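Local structure of putative exported protein (Aeromonas hydrophila, 3OD9) at residues K7-P12 / L64-L69; D51-P56 / L103-H108; D72-L77 / L97-G102. The protein probably inhibits invertebrate-type (i-type) lysozymes in the bacterial periplasm, and carries a metal-binding loop. All coordinates share one frame; numbering follows the deposited sequence.

Contact 1: K7-P12 / L64-L69; sequences KQLTLP and LKLLDL. With NA (sodium ion), chain E.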
ATOM      1  N   LYS A   7       5.341   9.673  -7.786  1.00 17.10           N
ATOM      2  CA  LYS A   7       6.256   9.577  -8.909  1.00 18.35           C
ATOM      3  C   LYS A   7       5.977   8.308  -9.694  1.00 17.09           C
ATOM      4  O   LYS A   7       5.740   7.258  -9.115  1.00 18.10           O
ATOM      5  CB  LYS A   7       7.706   9.569  -8.425  1.00 22.87           C
ATOM      6  CG  LYS A   7       8.725   9.554  -9.544  1.00 29.26           C
ATOM      7  CD  LYS A   7       8.682  10.841 -10.345  1.00 31.55           C
ATOM      8  CE  LYS A   7       9.741  10.840 -11.438  1.00 35.81           C
ATOM      9  NZ  LYS A   7       9.721  12.099 -12.229  1.00 37.60           N
ATOM     10  N   GLN A   8       6.011   8.417 -11.013  1.00 18.03           N
ATOM     11  CA  GLN A   8       5.821   7.279 -11.887  1.00 16.65           C
ATOM     12  C   GLN A   8       7.071   7.066 -12.732  1.00 17.90           C
ATOM     13  O   GLN A   8       7.599   8.017 -13.329  1.00 21.52           O
ATOM     14  CB  GLN A   8       4.612   7.530 -12.772  1.00 18.60           C
ATOM     15  CG  GLN A   8       4.329   6.441 -13.754  1.00 21.61           C
ATOM     16  CD  GLN A   8       3.177   6.808 -14.637  1.00 26.87           C
ATOM     17  OE1 GLN A   8       2.104   7.169 -14.156  1.00 31.84           O
ATOM     18  NE2 GLN A   8       3.399   6.754 -15.941  1.00 28.70           N
ATOM     19  N   LEU A   9       7.536   5.819 -12.789  1.00 16.12           N
ATOM     20  CA  LEU A   9       8.728   5.453 -13.558  1.00 15.89           C
ATOM     21  C   LEU A   9       8.435   4.278 -14.480  1.00 16.60           C
ATOM     22  O   LEU A   9       7.692   3.356 -14.121  1.00 17.28           O
ATOM     23  CB  LEU A   9       9.882   5.059 -12.627  1.00 18.21           C
ATOM     24  CG  LEU A   9      10.406   6.073 -11.603  1.00 21.64           C
ATOM     25  CD1 LEU A   9      11.469   5.425 -10.717  1.00 23.91           C
ATOM     26  CD2 LEU A   9      10.963   7.322 -12.277  1.00 27.07           C
ATOM     27  N   THR A  10       9.040   4.289 -15.659  1.00 16.58           N
ATOM     28  CA  THR A  10       8.961   3.148 -16.550  1.00 15.30           C
ATOM     29  C   THR A  10      10.272   2.384 -16.482  1.00 14.03           C
ATOM     30  O   THR A  10      11.357   2.967 -16.637  1.00 17.00           O
ATOM     31  CB  THR A  10       8.645   3.562 -18.003  1.00 16.11           C
ATOM     32  OG1 THR A  10       7.392   4.251 -18.032  1.00 19.47           O
ATOM     33  CG2 THR A  10       8.556   2.340 -18.899  1.00 17.40           C
ATOM     34  N   LEU A  11      10.168   1.086 -16.227  1.00 14.06           N
ATOM     35  CA  LEU A  11      11.327   0.194 -16.152  1.00 15.10           C
ATOM     36  C   LEU A  11      11.781  -0.233 -17.547  1.00 15.03           C
ATOM     37  O   LEU A  11      11.017  -0.148 -18.488  1.00 15.09           O
ATOM     38  CB  LEU A  11      10.963  -1.037 -15.323  1.00 15.70           C
ATOM     39  CG  LEU A  11      10.572  -0.695 -13.880  1.00 18.74           C
ATOM     40  CD1 LEU A  11       9.811  -1.810 -13.209  1.00 24.52           C
ATOM     41  CD2 LEU A  11      11.788  -0.305 -13.063  1.00 21.80           C
ATOM     42  N   PRO A  12      13.029  -0.711 -17.675  1.00 14.15           N
ATOM     43  CA  PRO A  12      13.490  -1.159 -18.996  1.00 15.23           C
ATOM     44  C   PRO A  12      12.556  -2.197 -19.642  1.00 13.45           C
ATOM     45  O   PRO A  12      12.429  -2.210 -20.870  1.00 14.85           O
ATOM     46  CB  PRO A  12      14.849  -1.782 -18.686  1.00 14.71           C
ATOM     47  CG  PRO A  12      15.356  -0.937 -17.539  1.00 15.39           C
ATOM     48  CD  PRO A  12      14.127  -0.671 -16.685  1.00 15.38           C
ATOM     49  N   LEU A  64      14.617   8.396  -5.746  1.00 19.40           N
ATOM     50  CA  LEU A  64      14.295   7.100  -6.316  1.00 16.78           C
ATOM     51  C   LEU A  64      15.401   6.741  -7.297  1.00 18.25           C
ATOM     52  O   LEU A  64      15.781   7.558  -8.136  1.00 23.26           O
ATOM     53  CB  LEU A  64      12.949   7.127  -7.044  1.00 19.05           C
ATOM     54  CG  LEU A  64      11.741   7.580  -6.216  1.00 20.41           C
ATOM     55  CD1 LEU A  64      10.493   7.630  -7.084  1.00 23.78           C
ATOM     56  CD2 LEU A  64      11.506   6.664  -5.012  1.00 20.00           C
ATOM     57  N   LYS A  65      15.932   5.532  -7.182  1.00 16.70           N
ATOM     58  CA  LYS A  65      16.993   5.073  -8.071  1.00 17.49           C
ATOM     59  C   LYS A  65      16.633   3.753  -8.736  1.00 15.18           C
ATOM     60  O   LYS A  65      16.002   2.898  -8.113  1.00 16.73           O
ATOM     61  CB  LYS A  65      18.317   4.916  -7.309  1.00 20.50           C
ATOM     62  CG  LYS A  65      18.865   6.213  -6.751  1.00 25.55           C
ATOM     63  CD  LYS A  65      20.185   6.001  -6.016  1.00 31.73           C
ATOM     64  CE  LYS A  65      20.941   7.321  -5.845  1.00 36.99           C
ATOM     65  NZ  LYS A  65      22.108   7.219  -4.930  1.00 40.91           N
ATOM     66  N   LEU A  66      17.034   3.588  -9.993  1.00 16.35           N
ATOM     67  CA  LEU A  66      16.893   2.314 -10.681  1.00 15.05           C
ATOM     68  C   LEU A  66      18.285   1.777 -10.952  1.00 15.18           C
ATOM     69  O   LEU A  66      18.968   2.222 -11.878  1.00 16.44           O
ATOM     70  CB  LEU A  66      16.109   2.472 -11.993  1.00 15.81           C
ATOM     71  CG  LEU A  66      14.620   2.842 -11.842  1.00 16.29           C
ATOM     72  CD1 LEU A  66      13.991   3.084 -13.225  1.00 17.72           C
ATOM     73  CD2 LEU A  66      13.833   1.789 -11.054  1.00 18.25           C
ATOM     74  N   LEU A  67      18.715   0.836 -10.125  1.00 15.82           N
ATOM     75  CA  LEU A  67      20.063   0.284 -10.220  0.61 15.55           C
ATOM     76  C   LEU A  67      20.026  -1.213 -10.008  1.00 15.63           C
ATOM     77  O   LEU A  67      19.279  -1.709  -9.163  1.00 16.84           O
ATOM     78  CB  LEU A  67      21.001   0.904  -9.177  0.61 16.94           C
ATOM     79  CG  LEU A  67      21.433   2.360  -9.315  0.61 16.89           C
ATOM     80  CD1 LEU A  67      22.119   2.815  -8.029  0.61 18.49           C
ATOM     81  CD2 LEU A  67      22.362   2.541 -10.523  0.61 17.12           C
ATOM     82  N   ASP A  68      20.832  -1.932 -10.788  1.00 15.64           N
ATOM     83  CA  ASP A  68      20.959  -3.378 -10.644  1.00 16.10           C
ATOM     84  C   ASP A  68      21.799  -3.710  -9.402  1.00 17.06           C
ATOM     85  O   ASP A  68      23.012  -3.441  -9.365  1.00 19.91           O
ATOM     86  CB  ASP A  68      21.622  -3.963 -11.895  1.00 17.00           C
ATOM     87  CG  ASP A  68      21.800  -5.467 -11.824  1.00 17.80           C
ATOM     88  OD1 ASP A  68      21.238  -6.109 -10.917  1.00 19.53           O
ATOM     89  OD2 ASP A  68      22.512  -6.018 -12.685  1.00 21.06           O
ATOM     90  N   LEU A  69      21.155  -4.284  -8.385  1.00 18.45           N
ATOM     91  CA  LEU A  69      21.831  -4.629  -7.135  1.00 18.43           C
ATOM     92  C   LEU A  69      22.232  -6.096  -7.061  1.00 20.10           C
ATOM     93  O   LEU A  69      23.159  -6.454  -6.334  1.00 22.96           O
ATOM     94  CB  LEU A  69      20.929  -4.318  -5.936  1.00 17.75           C
ATOM     95  CG  LEU A  69      20.452  -2.869  -5.805  1.00 19.40           C
ATOM     96  CD1 LEU A  69      19.516  -2.681  -4.609  1.00 21.06           C
ATOM     97  CD2 LEU A  69      21.666  -1.950  -5.713  1.00 23.86           C
TER
HETATM   98 NA    NA E   4      18.820  -6.645 -10.699  0.76 15.48          NA
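L64 meets K7 at the start of this contact, where its CD1 methyl presses against the aliphatic root of the lysine: L64 CD1 lies 3.6 Å from K7 CG and 3.7 Å from K7 CB. K7 swings CG to the far side from its own backbone N (chi1 -177°) and then kinks at chi2 (66°), which offers the first methylenes to L64 and sends the ammonium group off elsewhere. The base of L64 also touches L9, with L9 CD1 4.3 Å from L64 CB. Two residues on, L66 meets the same methyl, its CG 4.2 Å from L9 CD1, and L9 is thus shared between the two leucines. L66 then spreads its fork over L11: L66 CD2 and L11 CD2 come within 3.6 Å, and the two side chains run at about a right angle. Past the strand end, D68 leaves the apolar packing and binds the sodium ion through OD1 at 2.5 Å, in the site where magnesium is also known to bind; N70, D72, Q74 and E76 complete it. The second carboxylate oxygen, D68 OD2, takes the backbone N-H of K73, so both oxygens are engaged. The two strand segments run only 13° from parallel but 9.9 Å apart, too far for strand pairing, so leucine side chains carry most of the contact. Strands 6-10 and 60-67 are edge strands of the two facing sheets, each paired antiparallel within its sheet, with 16-21 and 76-82 respectively, while L67 and L69 pack on I119 of helix 118-123.

Contact 2: D51-P56 / L103-H108; sequences DGKVLP and LDSFNH. With K (potassium ion), chain D.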
ATOM      1  N   ASP A  51       0.844  -5.695  -8.466  1.00 14.59           N
ATOM      2  CA  ASP A  51       1.042  -5.906  -7.025  1.00 14.36           C
ATOM      3  C   ASP A  51       1.553  -4.611  -6.402  1.00 13.94           C
ATOM      4  O   ASP A  51       1.990  -3.689  -7.109  1.00 14.81           O
ATOM      5  CB  ASP A  51       2.047  -7.052  -6.830  1.00 15.43           C
ATOM      6  CG  ASP A  51       2.043  -7.657  -5.422  1.00 16.77           C
ATOM      7  OD1 ASP A  51       1.180  -7.329  -4.565  1.00 17.48           O
ATOM      8  OD2 ASP A  51       2.932  -8.506  -5.181  1.00 19.42           O
ATOM      9  N   GLY A  52       1.501  -4.531  -5.080  1.00 14.08           N
ATOM     10  CA  GLY A  52       2.040  -3.377  -4.388  1.00 14.31           C
ATOM     11  C   GLY A  52       2.397  -3.697  -2.953  1.00 13.73           C
ATOM     12  O   GLY A  52       1.964  -4.717  -2.396  1.00 15.58           O
ATOM     13  N   LYS A  53       3.170  -2.810  -2.340  1.00 13.85           N
ATOM     14  CA  LYS A  53       3.562  -2.941  -0.944  1.00 14.49           C
ATOM     15  C   LYS A  53       3.469  -1.587  -0.253  1.00 12.58           C
ATOM     16  O   LYS A  53       3.697  -0.556  -0.888  1.00 13.51           O
ATOM     17  CB  LYS A  53       5.000  -3.435  -0.855  1.00 14.29           C
ATOM     18  CG  LYS A  53       5.239  -4.853  -1.341  1.00 17.29           C
ATOM     19  CD  LYS A  53       6.719  -5.199  -1.195  1.00 26.12           C
ATOM     20  CE  LYS A  53       7.019  -6.633  -1.590  1.00 30.71           C
ATOM     21  NZ  LYS A  53       6.297  -7.612  -0.719  1.00 34.21           N
ATOM     22  N   VAL A  54       3.168  -1.593   1.045  1.00 13.48           N
ATOM     23  CA  VAL A  54       3.198  -0.371   1.845  1.00 13.26           C
ATOM     24  C   VAL A  54       4.288  -0.533   2.889  1.00 13.25           C
ATOM     25  O   VAL A  54       4.357  -1.570   3.550  1.00 15.52           O
ATOM     26  CB  VAL A  54       1.872  -0.101   2.567  1.00 13.64           C
ATOM     27  CG1 VAL A  54       1.902   1.269   3.239  1.00 15.87           C
ATOM     28  CG2 VAL A  54       0.717  -0.169   1.593  1.00 15.92           C
ATOM     29  N   LEU A  55       5.126   0.492   3.034  1.00 13.31           N
ATOM     30  CA  LEU A  55       6.266   0.464   3.954  1.00 13.84           C
ATOM     31  C   LEU A  55       6.287   1.718   4.824  1.00 13.30           C
ATOM     32  O   LEU A  55       5.825   2.773   4.404  1.00 14.81           O
ATOM     33  CB  LEU A  55       7.586   0.369   3.175  1.00 17.59           C
ATOM     34  CG  LEU A  55       7.833  -0.961   2.464  1.00 22.31           C
ATOM     35  CD1 LEU A  55       7.135  -0.954   1.103  1.00 24.11           C
ATOM     36  CD2 LEU A  55       9.301  -1.254   2.329  1.00 25.93           C
ATOM     37  N   PRO A  56       6.863   1.620   6.029  1.00 15.77           N
ATOM     38  CA  PRO A  56       7.052   2.826   6.841  1.00 14.86           C
ATOM     39  C   PRO A  56       8.165   3.702   6.263  1.00 16.63           C
ATOM     40  O   PRO A  56       9.090   3.203   5.600  1.00 17.57           O
ATOM     41  CB  PRO A  56       7.479   2.273   8.203  1.00 16.55           C
ATOM     42  CG  PRO A  56       8.090   0.935   7.902  1.00 17.88           C
ATOM     43  CD  PRO A  56       7.404   0.409   6.668  1.00 16.79           C
ATOM     44  N   LEU A 103       6.740  -8.013  -8.086  1.00 14.83           N
ATOM     45  CA  LEU A 103       7.325  -7.137  -7.066  1.00 14.26           C
ATOM     46  C   LEU A 103       7.713  -7.891  -5.798  1.00 14.63           C
ATOM     47  O   LEU A 103       6.891  -8.615  -5.247  1.00 18.33           O
ATOM     48  CB  LEU A 103       6.303  -6.061  -6.684  1.00 14.73           C
ATOM     49  CG  LEU A 103       6.680  -4.994  -5.658  1.00 15.14           C
ATOM     50  CD1 LEU A 103       7.822  -4.124  -6.195  1.00 17.08           C
ATOM     51  CD2 LEU A 103       5.455  -4.144  -5.348  1.00 18.02           C
ATOM     52  N   ASP A 104       8.939  -7.723  -5.319  1.00 16.55           N
ATOM     53  CA  ASP A 104       9.347  -8.339  -4.054  1.00 17.22           C
ATOM     54  C   ASP A 104      10.315  -7.432  -3.316  1.00 16.30           C
ATOM     55  O   ASP A 104      11.028  -6.647  -3.927  1.00 17.13           O
ATOM     56  CB  ASP A 104      10.034  -9.694  -4.270  1.00 19.37           C
ATOM     57  CG  ASP A 104       9.085 -10.768  -4.736  1.00 20.12           C
ATOM     58  OD1 ASP A 104       8.306 -11.302  -3.907  1.00 23.15           O
ATOM     59  OD2 ASP A 104       9.104 -11.075  -5.953  1.00 20.45           O
ATOM     60  N   SER A 105      10.346  -7.522  -1.994  1.00 21.25           N
ATOM     61  CA  SER A 105      11.351  -6.783  -1.251  0.50 21.20           C
ATOM     62  C   SER A 105      12.714  -7.434  -1.457  1.00 21.29           C
ATOM     63  O   SER A 105      12.834  -8.659  -1.515  1.00 24.63           O
ATOM     64  CB  SER A 105      11.002  -6.716   0.232  0.50 25.82           C
ATOM     65  OG  SER A 105      10.628  -7.990   0.707  0.50 28.42           O
ATOM     66  N   PHE A 106      13.737  -6.602  -1.583  1.00 20.04           N
ATOM     67  CA  PHE A 106      15.092  -7.092  -1.769  1.00 19.14           C
ATOM     68  C   PHE A 106      15.921  -6.877  -0.510  1.00 20.62           C
ATOM     69  O   PHE A 106      16.574  -7.799  -0.026  1.00 22.34           O
ATOM     70  CB  PHE A 106      15.764  -6.398  -2.952  1.00 20.67           C
ATOM     71  CG  PHE A 106      17.180  -6.843  -3.182  1.00 22.67           C
ATOM     72  CD1 PHE A 106      17.452  -8.082  -3.741  1.00 25.88           C
ATOM     73  CD2 PHE A 106      18.240  -6.024  -2.833  1.00 22.82           C
ATOM     74  CE1 PHE A 106      18.761  -8.497  -3.946  1.00 25.90           C
ATOM     75  CE2 PHE A 106      19.556  -6.428  -3.047  1.00 24.36           C
ATOM     76  CZ  PHE A 106      19.816  -7.664  -3.599  1.00 24.43           C
ATOM     77  N   ASN A 107      15.900  -5.653   0.018  1.00 19.71           N
ATOM     78  CA  ASN A 107      16.664  -5.342   1.224  1.00 22.16           C
ATOM     79  C   ASN A 107      16.188  -4.042   1.864  1.00 19.91           C
ATOM     80  O   ASN A 107      15.466  -3.260   1.245  1.00 20.47           O
ATOM     81  CB  ASN A 107      18.163  -5.273   0.913  1.00 24.16           C
ATOM     82  CG  ASN A 107      19.042  -5.533   2.137  1.00 28.41           C
ATOM     83  OD1 ASN A 107      18.558  -5.899   3.212  1.00 28.14           O
ATOM     84  ND2 ASN A 107      20.346  -5.352   1.969  1.00 31.48           N
ATOM     85  N   HIS A 108      16.595  -3.831   3.109  1.00 21.64           N
ATOM     86  CA  HIS A 108      16.232  -2.645   3.862  1.00 23.33           C
ATOM     87  C   HIS A 108      17.417  -2.245   4.722  1.00 25.21           C
ATOM     88  O   HIS A 108      18.026  -3.099   5.355  1.00 27.24           O
ATOM     89  CB  HIS A 108      15.044  -2.951   4.777  1.00 24.30           C
ATOM     90  CG  HIS A 108      14.771  -1.889   5.795  1.00 25.53           C
ATOM     91  ND1 HIS A 108      13.998  -0.778   5.528  1.00 27.17           N
ATOM     92  CD2 HIS A 108      15.159  -1.775   7.087  1.00 28.25           C
ATOM     93  CE1 HIS A 108      13.921  -0.027   6.613  1.00 28.79           C
ATOM     94  NE2 HIS A 108      14.617  -0.608   7.573  1.00 30.66           N
TER
HETATM   95  K     K D   2       6.177 -11.237  -6.229  0.80 16.74           K
HETATM   96  O   HOH W   1       4.285  -9.359  -7.378  0.91 16.72           O
HETATM   97  O   HOH W   2       4.934  -9.299  -3.273  0.92 48.91           O
HETATM   98  O   HOH W   3       7.334 -13.945  -7.630  0.82 19.99           O
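L103 drives its CD2 methyl into the backbone of the strand opposite, reaching 3.6 Å from G52 CA. The same methyl lies 4.1 Å from K53 CG, and the leucine and lysine side chains lie alongside, pointing opposite ways. K53 stays extended through chi2 and chi3, which carries CE to 3.5 Å from S105 N; a bend at the last bond (chi4 -62°) then turns NZ toward water 2. The S105 nitrogen is buried by the contact and finds no polar partner in the model.

D51 and L103 pack at their CB atoms, but two waters do most of the joining at this end. Water 1 donates to D51 OD2 at 2.7 Å and accepts from L103 N. Water 2 gives its protons to D51 OD2 and to L103 O, the latter at 2.9 Å, and has a weak, long bond from K53 NZ. A single carboxylate oxygen therefore gathers both bridges, and the ammonium group nearby probably helps to balance its charge.

Further out sits the potassium ion, held by L103 O at 2.9 Å, by both carboxylate oxygens of D104, by E101 O, by water 1 and more loosely by water 3. Strand 102-112 then breaks its regularity at F106 and N107, which both face A94 in a classic beta bulge, while V54 and P56 on the other strand pack on G52 and F49 of the second subunit. Joined by side chains and by waters, one of which also binds the potassium ion, the two strands form one edge of a beta sandwich within the subunit, the segments inclined at 37°.

Contact 3: D72-L77 / L97-G102; sequences DKQPEL and LNPQEG. With NA (sodium ion), chain E; K (potassium ion), chain D.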
ATOM      1  N   ASP A  72      21.423  -9.357 -12.045  1.00 21.95           N
ATOM      2  CA  ASP A  72      20.620  -9.964 -13.113  1.00 21.52           C
ATOM      3  C   ASP A  72      20.386  -9.033 -14.312  1.00 21.94           C
ATOM      4  O   ASP A  72      19.604  -9.355 -15.210  1.00 22.72           O
ATOM      5  CB  ASP A  72      19.305 -10.552 -12.581  1.00 23.70           C
ATOM      6  CG  ASP A  72      18.248  -9.501 -12.309  1.00 23.32           C
ATOM      7  OD1 ASP A  72      18.522  -8.309 -12.508  1.00 20.81           O
ATOM      8  OD2 ASP A  72      17.125  -9.865 -11.902  1.00 28.46           O
ATOM      9  N   LYS A  73      21.087  -7.897 -14.313  1.00 20.71           N
ATOM     10  CA  LYS A  73      21.063  -6.905 -15.391  1.00 21.53           C
ATOM     11  C   LYS A  73      19.873  -5.949 -15.356  1.00 20.74           C
ATOM     12  O   LYS A  73      19.888  -4.928 -16.034  1.00 22.29           O
ATOM     13  CB  LYS A  73      21.191  -7.575 -16.770  1.00 23.54           C
ATOM     14  CG  LYS A  73      22.469  -8.381 -16.937  1.00 28.39           C
ATOM     15  CD  LYS A  73      22.742  -8.723 -18.389  1.00 34.30           C
ATOM     16  CE  LYS A  73      23.972  -9.610 -18.500  1.00 39.54           C
ATOM     17  NZ  LYS A  73      25.096  -9.115 -17.642  1.00 42.24           N
ATOM     18  N   GLN A  74      18.860  -6.278 -14.560  1.00 19.48           N
ATOM     19  CA  GLN A  74      17.643  -5.465 -14.465  1.00 18.47           C
ATOM     20  C   GLN A  74      17.732  -4.547 -13.250  1.00 18.63           C
ATOM     21  O   GLN A  74      18.265  -4.941 -12.228  1.00 18.17           O
ATOM     22  CB  GLN A  74      16.420  -6.380 -14.347  1.00 21.26           C
ATOM     23  CG  GLN A  74      16.373  -7.391 -15.476  1.00 23.83           C
ATOM     24  CD  GLN A  74      15.210  -8.335 -15.378  1.00 26.12           C
ATOM     25  OE1 GLN A  74      15.090  -9.107 -14.420  1.00 28.95           O
ATOM     26  NE2 GLN A  74      14.343  -8.290 -16.372  1.00 26.68           N
ATOM     27  N   PRO A  75      17.211  -3.319 -13.339  1.00 17.66           N
ATOM     28  CA  PRO A  75      17.308  -2.482 -12.138  1.00 15.58           C
ATOM     29  C   PRO A  75      16.349  -2.911 -11.032  1.00 15.83           C
ATOM     30  O   PRO A  75      15.191  -3.264 -11.308  1.00 16.82           O
ATOM     31  CB  PRO A  75      16.902  -1.099 -12.649  1.00 14.08           C
ATOM     32  CG  PRO A  75      15.971  -1.394 -13.793  1.00 13.90           C
ATOM     33  CD  PRO A  75      16.559  -2.619 -14.459  1.00 16.25           C
ATOM     34  N   GLU A  76      16.837  -2.889  -9.795  1.00 15.30           N
ATOM     35  CA  GLU A  76      15.964  -2.847  -8.627  1.00 14.25           C
ATOM     36  C   GLU A  76      15.550  -1.391  -8.433  1.00 14.29           C
ATOM     37  O   GLU A  76      16.221  -0.467  -8.924  1.00 15.71           O
ATOM     38  CB  GLU A  76      16.692  -3.345  -7.375  1.00 15.87           C
ATOM     39  CG  GLU A  76      16.725  -4.852  -7.239  1.00 17.40           C
ATOM     40  CD  GLU A  76      17.466  -5.516  -8.371  1.00 19.01           C
ATOM     41  OE1 GLU A  76      18.697  -5.310  -8.487  1.00 19.49           O
ATOM     42  OE2 GLU A  76      16.817  -6.234  -9.174  1.00 19.05           O
ATOM     43  N   LEU A  77      14.428  -1.190  -7.750  1.00 13.71           N
ATOM     44  CA  LEU A  77      14.014   0.144  -7.327  1.00 13.26           C
ATOM     45  C   LEU A  77      14.547   0.405  -5.926  1.00 13.38           C
ATOM     46  O   LEU A  77      14.322  -0.387  -5.007  1.00 15.63           O
ATOM     47  CB  LEU A  77      12.486   0.276  -7.316  1.00 13.29           C
ATOM     48  CG  LEU A  77      11.929   1.572  -6.705  1.00 14.10           C
ATOM     49  CD1 LEU A  77      12.272   2.796  -7.555  1.00 16.10           C
ATOM     50  CD2 LEU A  77      10.416   1.458  -6.471  1.00 17.22           C
ATOM     51  N   LEU A  97      11.669  -5.901  -9.227  1.00 14.56           N
ATOM     52  CA  LEU A  97      10.440  -5.707  -9.977  1.00 15.28           C
ATOM     53  C   LEU A  97      10.730  -6.075 -11.418  1.00 15.21           C
ATOM     54  O   LEU A  97      11.467  -5.380 -12.110  1.00 18.58           O
ATOM     55  CB  LEU A  97       9.876  -4.279  -9.848  1.00 17.94           C
ATOM     56  CG  LEU A  97      10.641  -3.128  -9.197  1.00 19.77           C
ATOM     57  CD1 LEU A  97      11.981  -2.876  -9.890  1.00 18.98           C
ATOM     58  CD2 LEU A  97       9.806  -1.853  -9.179  1.00 19.04           C
ATOM     59  N   ASN A  98      10.194  -7.209 -11.851  1.00 14.13           N
ATOM     60  CA  ASN A  98      10.482  -7.689 -13.192  1.00 13.94           C
ATOM     61  C   ASN A  98       9.327  -8.531 -13.704  1.00 15.42           C
ATOM     62  O   ASN A  98       8.443  -8.901 -12.940  1.00 15.34           O
ATOM     63  CB  ASN A  98      11.820  -8.446 -13.217  1.00 15.61           C
ATOM     64  CG  ASN A  98      11.808  -9.678 -12.343  1.00 16.66           C
ATOM     65  OD1 ASN A  98      11.005 -10.579 -12.553  1.00 18.31           O
ATOM     66  ND2 ASN A  98      12.714  -9.734 -11.362  1.00 19.50           N
ATOM     67  N   PRO A  99       9.313  -8.813 -15.009  1.00 14.36           N
ATOM     68  CA  PRO A  99       8.175  -9.545 -15.574  1.00 15.56           C
ATOM     69  C   PRO A  99       8.024 -10.969 -15.033  1.00 15.37           C
ATOM     70  O   PRO A  99       6.904 -11.488 -14.965  1.00 17.66           O
ATOM     71  CB  PRO A  99       8.499  -9.567 -17.070  1.00 17.30           C
ATOM     72  CG  PRO A  99       9.309  -8.305 -17.270  1.00 18.36           C
ATOM     73  CD  PRO A  99      10.179  -8.244 -16.057  1.00 16.90           C
ATOM     74  N   GLN A 100       9.123 -11.608 -14.649  1.00 15.92           N
ATOM     75  CA  GLN A 100       9.059 -12.998 -14.203  0.51 16.25           C
ATOM     76  C   GLN A 100       8.493 -13.146 -12.792  1.00 15.85           C
ATOM     77  O   GLN A 100       7.699 -14.055 -12.517  1.00 17.32           O
ATOM     78  CB  GLN A 100      10.444 -13.643 -14.293  0.51 19.35           C
ATOM     79  CG  GLN A 100      10.949 -13.855 -15.725  0.51 21.58           C
ATOM     80  CD  GLN A 100      11.386 -12.568 -16.451  0.51 24.86           C
ATOM     81  OE1 GLN A 100      11.950 -11.640 -15.849  0.51 26.81           O
ATOM     82  NE2 GLN A 100      11.155 -12.532 -17.765  0.51 24.16           N
ATOM     83  N   GLU A 101       8.898 -12.249 -11.909  1.00 15.77           N
ATOM     84  CA  GLU A 101       8.571 -12.400 -10.502  0.55 18.61           C
ATOM     85  C   GLU A 101       7.618 -11.344  -9.976  1.00 17.19           C
ATOM     86  O   GLU A 101       7.107 -11.479  -8.892  1.00 19.64           O
ATOM     87  CB  GLU A 101       9.847 -12.405  -9.658  0.55 19.40           C
ATOM     88  CG  GLU A 101      10.777 -13.562  -9.972  0.55 21.67           C
ATOM     89  CD  GLU A 101      11.892 -13.729  -8.958  0.55 25.81           C
ATOM     90  OE1 GLU A 101      11.880 -13.045  -7.913  0.55 22.81           O
ATOM     91  OE2 GLU A 101      12.780 -14.565  -9.205  0.55 30.87           O
ATOM     92  N   GLY A 102       7.355 -10.301 -10.740  1.00 16.30           N
ATOM     93  CA  GLY A 102       6.573  -9.210 -10.192  1.00 16.26           C
ATOM     94  C   GLY A 102       7.392  -8.430  -9.170  1.00 15.21           C
ATOM     95  O   GLY A 102       8.595  -8.206  -9.373  1.00 16.29           O
TER
HETATM   96 NA    NA E   4      18.820  -6.645 -10.699  0.76 15.48          NA
HETATM   97  K     K D   2       6.177 -11.237  -6.229  0.80 16.74           K
HETATM   98  O   HOH W   4      14.901  -8.122 -11.262  0.70 27.66           O
HETATM   99  O   HOH W   5      13.548  -4.168 -13.455  0.98 17.86           O
HETATM  100  O   HOH W   6      14.378  -5.803 -10.294  0.96 19.85           O
HETATM  101  O   HOH W   1       4.285  -9.359  -7.378  0.91 16.72           O
HETATM  102  O   HOH W   3       7.334 -13.945  -7.630  0.82 19.99           O
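D72 and N98 reach each other through water 4, which lies 2.9 Å from D72 OD2 and accepts a bond of 2.7 Å from N98 ND2. The other oxygen, D72 OD1, binds the sodium ion and takes the N-H of Q74, from 35° out of the carboxylate plane, closing an Asx turn. Q74 gives the ion its backbone O at 2.4 Å and lays its side chain across N98 at about a right angle, the amide planes 18° apart and so close to parallel. Water 5 donates to P75 O and to L97 O; water 6 lies close to P75 O and accepts from L97 N at 2.9 Å, so the strand end of L97 is tied on through solvent. L97 CD1 also comes to 3.5 Å from P75 O, a reach that goes with a nearly eclipsed chi1 of 10°. E76 chelates the ion with both oxygens; its OE1 is also bonded by L69 N, while OE2 lies 2.7 Å from water 6. L77 CB then meets L97 CD2 at 3.9 Å, and both leucines turn to V17, in the facing sheet. Within 97-102, N98 OD1 accepts from E101 N, an Asx motif that braces the turn into G102. D68, N70, D72, Q74 and E76 form a loop with alternate-residue ligands, reminiscent of EF-hand calcium loops but joining strands 60-67 and 76-82 instead of two helices.

From the N terminus, contact 1 opens first with strand 6-10; contact 2 opens inside its loop, at 51-56, and is still open when 64-69 closes contact 1, so the two cross. Contact 3 opens just afterwards, at 72-77, closes at 97-102 and lies nested within the loop that 103-108 finally shuts for contact 2. Contacts 1 and 2 pin the two four-stranded sheets together at their two edges, whereas contact 3 belongs to the second sheet and its 76-82/90-98 hairpin. Sodium links contacts 1 and 3, potassium links contacts 2 and 3, and L69 packs on F106 to join contacts 1 and 2.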